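Local coordinates for protein HP1028 (Helicobacter pylori, PDB 4INN) that is of uncertain function but folds as a lipocalin beta-barrel and probably binds or carries small ligands, at residues V34-I39 and G132-T137; E54-N59 and E172-I177; G110-N115 and G119-V124; V126-N131 and W152-D157. The protein carries 1 engineered substitution. One frame throughout, in Å; residues are numbered along the deposited sequence.

Contact 1. Residues V34-I39 and G132-T137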
# COMPACT_ATOMS: atom_id res chain seq x y z
N VAL A 34 -3.17 17.80 -5.66
CA VAL A 34 -2.66 16.47 -5.32
C VAL A 34 -3.80 15.54 -4.91
O VAL A 34 -4.75 15.95 -4.26
CB VAL A 34 -1.63 16.48 -4.16
CG1 VAL A 34 -0.21 16.68 -4.67
CG2 VAL A 34 -1.99 17.51 -3.12
N GLU A 35 -3.65 14.28 -5.27
CA GLU A 35 -4.58 13.27 -4.88
C GLU A 35 -3.80 12.03 -4.44
O GLU A 35 -2.60 11.93 -4.67
CB GLU A 35 -5.56 12.96 -6.01
CG GLU A 35 -4.91 12.76 -7.39
CD GLU A 35 -5.67 11.74 -8.26
OE1 GLU A 35 -6.93 11.75 -8.26
OE2 GLU A 35 -4.99 10.92 -8.93
N LEU A 36 -4.49 11.11 -3.77
CA LEU A 36 -3.84 9.93 -3.25
C LEU A 36 -3.66 8.90 -4.38
O LEU A 36 -2.59 8.32 -4.50
CB LEU A 36 -4.59 9.40 -2.02
CG LEU A 36 -4.06 8.15 -1.32
CD1 LEU A 36 -2.69 8.45 -0.78
CD2 LEU A 36 -4.97 7.65 -0.20
N PRO A 37 -4.68 8.69 -5.23
CA PRO A 37 -4.40 7.66 -6.25
C PRO A 37 -3.14 7.97 -7.06
O PRO A 37 -2.93 9.09 -7.49
CB PRO A 37 -5.67 7.67 -7.13
CG PRO A 37 -6.76 8.09 -6.21
CD PRO A 37 -6.12 9.07 -5.23
N GLY A 38 -2.34 6.94 -7.26
CA GLY A 38 -1.02 7.09 -7.77
C GLY A 38 -0.14 5.91 -7.37
O GLY A 38 -0.56 5.00 -6.70
N ILE A 39 1.08 5.94 -7.85
CA ILE A 39 2.05 4.95 -7.54
C ILE A 39 3.15 5.59 -6.65
O ILE A 39 3.56 6.76 -6.85
CB ILE A 39 2.57 4.36 -8.83
CG1 ILE A 39 1.44 3.54 -9.45
CG2 ILE A 39 3.73 3.44 -8.54
CD1 ILE A 39 1.70 3.00 -10.84
N GLY A 132 3.18 15.50 -3.30
CA GLY A 132 2.45 14.25 -3.46
C GLY A 132 2.93 13.12 -2.55
O GLY A 132 2.26 12.12 -2.43
N ASP A 133 4.10 13.29 -1.92
CA ASP A 133 4.71 12.22 -1.12
C ASP A 133 3.84 11.93 0.08
O ASP A 133 3.08 12.79 0.49
CB ASP A 133 6.11 12.61 -0.65
CG ASP A 133 7.17 12.49 -1.74
OD1 ASP A 133 8.39 12.63 -1.41
OD2 ASP A 133 6.80 12.24 -2.92
N LEU A 134 3.93 10.72 0.62
CA LEU A 134 3.11 10.36 1.75
C LEU A 134 3.96 10.22 2.98
O LEU A 134 5.09 9.75 2.91
CB LEU A 134 2.38 9.03 1.52
CG LEU A 134 1.59 8.82 0.24
CD1 LEU A 134 0.89 7.46 0.34
CD2 LEU A 134 0.56 9.90 -0.06
N GLU A 135 3.40 10.66 4.09
CA GLU A 135 3.87 10.29 5.41
C GLU A 135 2.92 9.21 5.89
O GLU A 135 1.78 9.50 6.22
CB GLU A 135 3.86 11.47 6.36
CG GLU A 135 4.56 12.68 5.80
CD GLU A 135 5.02 13.61 6.89
OE1 GLU A 135 4.18 14.22 7.61
OE2 GLU A 135 6.26 13.72 7.05
N PHE A 136 3.40 7.97 5.91
CA PHE A 136 2.56 6.80 6.07
C PHE A 136 2.78 6.21 7.46
O PHE A 136 3.88 5.71 7.75
CB PHE A 136 2.94 5.79 4.98
CG PHE A 136 2.20 4.51 5.05
CD1 PHE A 136 1.11 4.29 4.26
CD2 PHE A 136 2.64 3.48 5.90
CE1 PHE A 136 0.43 3.09 4.31
CE2 PHE A 136 1.95 2.28 5.95
CZ PHE A 136 0.85 2.09 5.16
N THR A 137 1.76 6.30 8.30
CA THR A 137 1.90 5.96 9.71
C THR A 137 1.28 4.62 10.00
O THR A 137 0.08 4.47 9.93
CB THR A 137 1.25 7.01 10.65
OG1 THR A 137 1.87 8.30 10.49
CG2 THR A 137 1.35 6.54 12.15
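Val34 and Leu36 meet Gly132 and Leu134 with no flat side chain between them. Phe136, the single aromatic ring of the two segments, takes no part: it is stacked on Trp152 and also touches Val124 and Val126, and the meeting is one of methyl groups and glycine backbone. The main touch is between methyls, and no hydrogen bond crosses beside it. Leu36 sends its CG away from its own backbone N (chi1 180°), and this brings CD1 to 3.6 Å from Leu134 CD2. The second methyl of the fork, Leu134 CD1, lies 3.9 Å from the same Leu36 CD1, and the two side chains cross nearly at right angles. The fold is a lipocalin barrel of eight antiparallel strands, and here the residues leading into strand 38-41 pack against the start of strand 134-139. Leu36 also rests on Phe62 and Phe55, which makes it part of a buried apolar cluster. Its carbonyl O takes a hydrogen bond from Tyr40 OH. At Gly132 (phi 103°) a CB would be jammed against the carbonyl O of the residue before, which by itself calls for glycine. A second, smaller touch lies here, toward the chain start, where Val34 CG1 packs directly on this backbone, 3.8 Å from Gly132 CA.

Contact 2. Residues E54-N59 and E172-I177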
# COMPACT_ATOMS: atom_id res chain seq x y z
N GLU A 54 0.46 0.77 -5.65
CA GLU A 54 -0.56 1.66 -6.19
C GLU A 54 -1.76 1.87 -5.29
O GLU A 54 -2.40 0.92 -4.89
CB GLU A 54 -1.08 1.14 -7.53
CG GLU A 54 -2.18 2.02 -8.13
CD GLU A 54 -2.41 1.79 -9.61
OE1 GLU A 54 -1.84 0.82 -10.18
OE2 GLU A 54 -3.17 2.58 -10.22
N PHE A 55 -2.09 3.13 -5.02
CA PHE A 55 -3.30 3.48 -4.29
C PHE A 55 -4.43 3.74 -5.30
O PHE A 55 -4.18 4.32 -6.36
CB PHE A 55 -3.09 4.74 -3.42
CG PHE A 55 -2.37 4.50 -2.13
CD1 PHE A 55 -3.04 4.49 -0.93
CD2 PHE A 55 -0.99 4.36 -2.11
CE1 PHE A 55 -2.39 4.31 0.28
CE2 PHE A 55 -0.32 4.16 -0.91
CZ PHE A 55 -1.02 4.15 0.29
N PHE A 56 -5.66 3.33 -4.98
CA PHE A 56 -6.83 3.64 -5.81
C PHE A 56 -8.08 3.85 -4.95
O PHE A 56 -8.08 3.42 -3.80
CB PHE A 56 -7.06 2.53 -6.86
CG PHE A 56 -7.44 1.18 -6.28
CD1 PHE A 56 -8.74 0.76 -6.27
CD2 PHE A 56 -6.48 0.32 -5.79
CE1 PHE A 56 -9.08 -0.50 -5.76
CE2 PHE A 56 -6.80 -0.93 -5.26
CZ PHE A 56 -8.11 -1.35 -5.26
N GLU A 57 -9.12 4.55 -5.46
CA GLU A 57 -10.40 4.67 -4.70
C GLU A 57 -11.46 3.73 -5.21
O GLU A 57 -11.47 3.36 -6.35
CB GLU A 57 -10.97 6.12 -4.60
CG GLU A 57 -11.82 6.66 -5.76
CD GLU A 57 -13.23 6.04 -5.96
OE1 GLU A 57 -14.10 6.01 -5.03
OE2 GLU A 57 -13.51 5.60 -7.12
N HIS A 58 -12.36 3.36 -4.33
CA HIS A 58 -13.50 2.55 -4.72
C HIS A 58 -14.58 2.72 -3.67
O HIS A 58 -14.31 2.58 -2.48
CB HIS A 58 -13.08 1.09 -4.83
CG HIS A 58 -14.22 0.12 -4.91
ND1 HIS A 58 -14.90 -0.15 -6.08
CD2 HIS A 58 -14.80 -0.65 -3.96
CE1 HIS A 58 -15.86 -1.02 -5.84
NE2 HIS A 58 -15.81 -1.35 -4.56
N ASN A 59 -15.80 3.03 -4.11
CA ASN A 59 -16.93 3.29 -3.23
C ASN A 59 -16.58 4.34 -2.18
O ASN A 59 -16.98 4.24 -1.02
CB ASN A 59 -17.44 1.99 -2.60
CG ASN A 59 -17.99 1.01 -3.64
OD1 ASN A 59 -18.09 -0.20 -3.41
ND2 ASN A 59 -18.35 1.54 -4.80
N GLU A 172 -10.12 -6.85 -11.21
CA GLU A 172 -9.54 -8.11 -10.80
C GLU A 172 -8.89 -7.95 -9.44
O GLU A 172 -9.05 -8.80 -8.57
CB GLU A 172 -8.53 -8.51 -11.85
CG GLU A 172 -8.08 -9.95 -11.88
CD GLU A 172 -7.05 -10.20 -13.00
OE1 GLU A 172 -6.06 -10.94 -12.73
OE2 GLU A 172 -7.21 -9.64 -14.12
N VAL A 173 -8.17 -6.85 -9.25
CA VAL A 173 -7.57 -6.49 -7.95
C VAL A 173 -8.61 -6.32 -6.86
O VAL A 173 -8.40 -6.72 -5.73
CB VAL A 173 -6.74 -5.18 -8.06
CG1 VAL A 173 -6.32 -4.67 -6.68
CG2 VAL A 173 -5.51 -5.39 -8.90
N LEU A 174 -9.74 -5.70 -7.18
CA LEU A 174 -10.88 -5.64 -6.23
C LEU A 174 -11.44 -7.00 -5.75
O LEU A 174 -11.77 -7.12 -4.58
CB LEU A 174 -12.02 -4.83 -6.83
CG LEU A 174 -11.77 -3.33 -6.86
CD1 LEU A 174 -12.73 -2.65 -7.84
CD2 LEU A 174 -11.87 -2.78 -5.43
N LYS A 175 -11.53 -8.00 -6.62
CA LYS A 175 -12.02 -9.34 -6.22
C LYS A 175 -11.14 -9.94 -5.13
O LYS A 175 -11.50 -10.88 -4.43
CB LYS A 175 -12.09 -10.31 -7.40
CG LYS A 175 -13.09 -9.95 -8.50
CD LYS A 175 -13.29 -11.10 -9.49
CE LYS A 175 -13.14 -10.67 -10.96
NZ LYS A 175 -14.08 -9.58 -11.35
N THR A 176 -9.98 -9.35 -4.98
CA THR A 176 -8.93 -9.78 -4.07
C THR A 176 -9.19 -9.37 -2.60
O THR A 176 -8.47 -9.80 -1.71
CB THR A 176 -7.61 -9.19 -4.65
OG1 THR A 176 -6.77 -10.24 -5.15
CG2 THR A 176 -6.91 -8.33 -3.68
N ILE A 177 -10.21 -8.55 -2.36
CA ILE A 177 -10.66 -8.27 -1.00
C ILE A 177 -11.57 -9.43 -0.58
O ILE A 177 -12.76 -9.48 -0.93
CB ILE A 177 -11.47 -6.94 -0.89
CG1 ILE A 177 -10.69 -5.76 -1.48
CG2 ILE A 177 -11.81 -6.67 0.56
CD1 ILE A 177 -11.57 -4.65 -2.01
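Leu174 fits into the angle between Phe56 and His58, and one methyl serves both rings. The CH-pi contact comes first: Leu174 CD2 stands over a face of the imidazole, 3.9 Å from the centroid of the His58 ring and 17° off its normal. Asn59 lies against the opposite face. The other branch, Leu174 CD1, comes within 3.7 Å of His58 ND1. The apolar touches follow. Leu174 CD2 meets the edge of the Phe56 ring close to its plane, 3.6 Å from CE1, so this methyl has a ring edge on one hand and a ring face on the other. Val173 adds CG1, which approaches Phe56 CE2 obliquely at 4.0 Å. In fold terms, helix 170-174 is laid against the barrel beside strand 51-58, recalling the helix that lipocalins carry against the barrel. Val173 extends the patch onto Tyr65 and Val95, and farther along the strand Glu54 forms a salt bridge with Arg167. Phe56 CG sits between the backbone N and the carbonyl carbon (chi1 66°), and its ring projects toward the helix. No hydrogen bond crosses between the two segments. Within the second, a type I turn runs from Leu174 to Ile177, with Ile177 N bonded to Leu174 O at 3.1 Å.

Contact 3. Residues G110-N115 and G119-V124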
# COMPACT_ATOMS: atom_id res chain seq x y z
N GLY A 110 -8.33 5.61 9.18
CA GLY A 110 -9.19 4.46 9.27
C GLY A 110 -8.76 3.25 8.50
O GLY A 110 -9.49 2.27 8.42
N GLY A 111 -7.55 3.28 7.95
CA GLY A 111 -7.09 2.21 7.09
C GLY A 111 -6.55 1.02 7.86
O GLY A 111 -6.20 1.13 9.04
N LYS A 112 -6.47 -0.12 7.19
CA LYS A 112 -5.87 -1.31 7.75
C LYS A 112 -4.96 -1.96 6.72
O LYS A 112 -5.37 -2.24 5.60
CB LYS A 112 -6.94 -2.26 8.19
CG LYS A 112 -7.89 -1.67 9.21
CD LYS A 112 -8.50 -2.79 10.04
CE LYS A 112 -7.53 -3.31 11.11
NZ LYS A 112 -7.89 -4.67 11.61
N ALA A 113 -3.70 -2.17 7.10
CA ALA A 113 -2.72 -2.76 6.21
C ALA A 113 -2.30 -4.17 6.64
O ALA A 113 -1.76 -4.37 7.73
CB ALA A 113 -1.51 -1.87 6.13
N TYR A 114 -2.53 -5.15 5.77
CA TYR A 114 -1.91 -6.45 5.97
C TYR A 114 -0.45 -6.37 5.59
O TYR A 114 -0.11 -5.72 4.61
CB TYR A 114 -2.62 -7.54 5.15
CG TYR A 114 -1.96 -8.90 5.27
CD1 TYR A 114 -2.03 -9.65 6.46
CD2 TYR A 114 -1.25 -9.44 4.19
CE1 TYR A 114 -1.41 -10.90 6.56
CE2 TYR A 114 -0.64 -10.67 4.29
CZ TYR A 114 -0.72 -11.41 5.46
OH TYR A 114 -0.09 -12.65 5.50
N ASN A 115 0.41 -7.04 6.35
CA ASN A 115 1.85 -7.07 6.06
C ASN A 115 2.37 -8.48 5.75
O ASN A 115 2.45 -9.32 6.63
CB ASN A 115 2.60 -6.49 7.23
CG ASN A 115 4.09 -6.46 7.00
OD1 ASN A 115 4.54 -6.31 5.88
ND2 ASN A 115 4.86 -6.59 8.06
N GLY A 119 2.57 -11.34 8.55
CA GLY A 119 1.22 -11.90 8.67
C GLY A 119 0.27 -11.10 9.53
O GLY A 119 -0.88 -11.53 9.78
N LYS A 120 0.73 -9.93 9.98
CA LYS A 120 -0.05 -9.07 10.87
C LYS A 120 -0.69 -7.90 10.14
O LYS A 120 -0.18 -7.45 9.11
CB LYS A 120 0.84 -8.53 11.99
CG LYS A 120 1.20 -9.55 13.06
CD LYS A 120 2.30 -8.97 13.93
CE LYS A 120 2.78 -9.96 15.00
NZ LYS A 120 4.16 -9.62 15.45
N THR A 121 -1.80 -7.44 10.69
CA THR A 121 -2.58 -6.34 10.16
C THR A 121 -2.34 -5.13 11.08
O THR A 121 -2.27 -5.27 12.30
CB THR A 121 -4.08 -6.74 10.08
OG1 THR A 121 -4.24 -7.75 9.07
CG2 THR A 121 -4.97 -5.56 9.68
N TYR A 122 -2.16 -3.96 10.49
CA TYR A 122 -1.83 -2.76 11.25
C TYR A 122 -2.81 -1.68 10.89
O TYR A 122 -3.25 -1.62 9.76
CB TYR A 122 -0.46 -2.24 10.89
CG TYR A 122 0.67 -3.15 11.19
CD1 TYR A 122 1.55 -2.88 12.23
CD2 TYR A 122 0.88 -4.29 10.43
CE1 TYR A 122 2.60 -3.73 12.51
CE2 TYR A 122 1.94 -5.15 10.70
CZ TYR A 122 2.78 -4.86 11.74
OH TYR A 122 3.83 -5.70 11.98
N TYR A 123 -3.13 -0.80 11.83
CA TYR A 123 -3.94 0.36 11.54
C TYR A 123 -3.07 1.38 10.83
O TYR A 123 -1.91 1.55 11.18
CB TYR A 123 -4.50 0.95 12.82
CG TYR A 123 -5.36 0.01 13.60
CD1 TYR A 123 -6.73 -0.12 13.31
CD2 TYR A 123 -4.83 -0.76 14.65
CE1 TYR A 123 -7.54 -0.99 14.03
CE2 TYR A 123 -5.63 -1.62 15.39
CZ TYR A 123 -6.99 -1.73 15.06
OH TYR A 123 -7.81 -2.57 15.77
N VAL A 124 -3.62 2.04 9.82
CA VAL A 124 -2.87 2.97 8.98
C VAL A 124 -3.57 4.32 8.90
O VAL A 124 -4.81 4.38 8.72
CB VAL A 124 -2.67 2.38 7.56
CG1 VAL A 124 -2.14 3.42 6.58
CG2 VAL A 124 -1.70 1.18 7.61
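Tyr114, with CG opposite its backbone N (chi1 177°), sends its ring along the strand toward Gly119, while Tyr122, with CG beside its backbone N (chi1 -63°), brings its ring to Asn115. Both belong to the antiparallel hairpin of strands 107-115 and 120-128 in the lipocalin barrel. Gly111 pairs with Val124 and Ala113 with Tyr122 as hydrogen-bonded pairs; Lys112 with Tyr123 and Tyr114 with Thr121 are non-hydrogen-bonded pairs. The Ala113 N to Tyr122 O bond is 2.8 Å long and nearly straight. Gly119 N reaches Asn115 O at 2.8 Å and closes the turn.

One face of the hairpin carries Ala113, Asn115, Tyr122 and Val124. Ala113 CB packs on Val124 CG2 at 3.4 Å, and Asn115 CB lies 3.8 Å from Tyr122 CE2, the amide and ring planes being 64° apart. Tyr122 OH is hydrogen-bonded to Asp118, and its side chain lines the pocket that holds a polyethylene glycol molecule, probably from the crystallisation liquor. On the other face Lys112 runs beside Tyr123, pointing the same way, with CE 3.7 Å from Tyr123 CE1, and its bent chain also crosses the methyl of Thr121. Tyr114 OH is hydrogen-bonded to Asp78, and the edge of its ring meets the turn, where Tyr114 CE1 lies 3.3 Å from Gly119 O.

Contact 4. Residues V126-N131 and W152-D157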
# COMPACT_ATOMS: atom_id res chain seq x y z
N VAL A 126 -2.59 8.38 6.92
CA VAL A 126 -1.75 8.97 5.92
C VAL A 126 -1.99 10.48 5.85
O VAL A 126 -3.13 10.94 5.86
CB VAL A 126 -1.99 8.35 4.51
CG1 VAL A 126 -1.10 9.05 3.49
CG2 VAL A 126 -1.68 6.86 4.49
N ALA A 127 -0.88 11.20 5.77
CA ALA A 127 -0.86 12.63 5.49
C ALA A 127 -0.08 12.80 4.18
O ALA A 127 1.00 12.24 4.05
CB ALA A 127 -0.17 13.38 6.63
N GLN A 128 -0.60 13.54 3.22
CA GLN A 128 0.10 13.72 1.95
C GLN A 128 0.74 15.11 1.83
O GLN A 128 0.11 16.11 2.16
CB GLN A 128 -0.87 13.51 0.80
CG GLN A 128 -0.21 13.66 -0.57
CD GLN A 128 -1.03 13.09 -1.69
OE1 GLN A 128 -2.25 13.17 -1.70
NE2 GLN A 128 -0.35 12.51 -2.66
N ASN A 129 1.98 15.18 1.33
CA ASN A 129 2.69 16.44 1.15
C ASN A 129 2.27 17.09 -0.14
O ASN A 129 1.54 16.51 -0.93
CB ASN A 129 4.20 16.25 1.10
CG ASN A 129 4.76 15.56 2.34
OD1 ASN A 129 5.84 14.96 2.28
ND2 ASN A 129 4.06 15.65 3.46
N SER A 130 2.72 18.32 -0.35
CA SER A 130 2.27 19.11 -1.50
C SER A 130 2.93 18.62 -2.79
O SER A 130 2.34 18.74 -3.84
CB SER A 130 2.47 20.62 -1.27
OG SER A 130 3.83 20.98 -1.46
N ASN A 131 4.12 18.04 -2.72
CA ASN A 131 4.71 17.33 -3.89
C ASN A 131 4.11 15.93 -4.17
O ASN A 131 4.50 15.25 -5.15
CB ASN A 131 6.22 17.20 -3.75
CG ASN A 131 6.63 16.22 -2.67
OD1 ASN A 131 5.86 15.91 -1.77
ND2 ASN A 131 7.85 15.75 -2.73
N TRP A 152 6.85 7.65 1.79
CA TRP A 152 6.64 6.95 0.53
C TRP A 152 6.65 7.99 -0.59
O TRP A 152 5.79 8.87 -0.59
CB TRP A 152 5.27 6.26 0.57
CG TRP A 152 5.21 5.08 1.47
CD1 TRP A 152 6.06 4.78 2.48
CD2 TRP A 152 4.24 4.04 1.45
NE1 TRP A 152 5.71 3.61 3.08
CE2 TRP A 152 4.58 3.13 2.48
CE3 TRP A 152 3.12 3.77 0.65
CZ2 TRP A 152 3.86 1.97 2.74
CZ3 TRP A 152 2.39 2.61 0.91
CH2 TRP A 152 2.77 1.72 1.95
N LYS A 153 7.62 7.90 -1.51
CA LYS A 153 7.75 8.88 -2.56
C LYS A 153 6.72 8.64 -3.64
O LYS A 153 6.55 7.52 -4.09
CB LYS A 153 9.12 8.83 -3.25
CG LYS A 153 10.19 9.73 -2.66
CD LYS A 153 11.30 8.92 -1.96
CE LYS A 153 12.32 8.38 -2.96
NZ LYS A 153 12.49 6.88 -2.96
N ARG A 154 6.08 9.72 -4.09
CA ARG A 154 5.23 9.64 -5.25
C ARG A 154 6.05 9.58 -6.53
O ARG A 154 7.00 10.33 -6.69
CB ARG A 154 4.31 10.83 -5.33
CG ARG A 154 3.12 10.48 -6.18
CD ARG A 154 2.36 11.68 -6.59
NE ARG A 154 1.40 11.33 -7.62
CZ ARG A 154 0.17 10.90 -7.41
NH1 ARG A 154 -0.28 10.72 -6.17
NH2 ARG A 154 -0.59 10.62 -8.44
N LEU A 155 5.69 8.69 -7.44
CA LEU A 155 6.31 8.65 -8.75
C LEU A 155 5.53 9.47 -9.75
O LEU A 155 4.30 9.51 -9.73
CB LEU A 155 6.37 7.23 -9.25
CG LEU A 155 7.60 6.42 -8.87
CD1 LEU A 155 7.98 6.55 -7.44
CD2 LEU A 155 7.32 4.97 -9.26
N SER A 156 6.25 10.14 -10.62
CA SER A 156 5.66 10.85 -11.74
C SER A 156 5.35 9.82 -12.83
O SER A 156 5.86 8.70 -12.81
CB SER A 156 6.67 11.87 -12.26
OG SER A 156 7.78 11.19 -12.83
N ASP A 157 4.55 10.23 -13.81
CA ASP A 157 4.22 9.39 -14.96
C ASP A 157 5.44 9.03 -15.78
O ASP A 157 5.47 7.99 -16.43
CB ASP A 157 3.17 10.06 -15.85
CG ASP A 157 1.85 10.32 -15.10
OD1 ASP A 157 1.81 10.19 -13.85
OD2 ASP A 157 0.85 10.67 -15.74
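Gln128 reaches its amide nitrogen toward the guanidinium of Arg154, NE2 coming to 3.9 Å from Arg154 NH1. The approach is oblique, neither over the face nor at the edge, and the amide and guanidinium planes are 37° apart. Both nitrogens are donors, so no bond joins them; each group is bonded instead to backbone carbonyls of other parts of the chain. Gln128 NE2 donates to Gly132 O and to Glu35 O, and Arg154 NH2 donates to Pro37 O. Gln128 keeps CG opposite its backbone N (chi1 -179°) and stretches out beyond it, and Arg154 is likewise extended from CG to NE, so both polar heads arrive at the N-terminal segment from some distance. In the barrel, strands 120-128 and 147-154 are not neighbours: strand 134-139 runs between them, and the two side chains meet past its start. The turn after strand 120-128 adds a looser touch, Asn131 O lying 4.4 Å from Arg154 CD. Asn131 OD1 also takes a bond from Asp133 N, and the carboxylate of Asp133 in turn accepts one from Arg154 N through its OD2.

How the contacts relate
From the N terminus, the residues before strand 38-41 open contact 1, which closes at strand 134-139, about a hundred residues later. Contact 2 opens at strand 51-58 and closes last, at the C-terminal helix, so contacts 1 and 2 cross. Contact 3 is a short hairpin loop nested inside both. Contact 4 opens on strand 120-128, after contact 3 has closed on that same strand, crosses contact 1 and is nested within contact 2. Contacts 1 and 4 have centres about 4 Å apart and tie the N-terminal segment to strands 120-128, 134-139 and 147-154. Contact 3 lies across the chain's centre from contact 4, and Phe55 of contact 2 packs on Leu134 and Trp152.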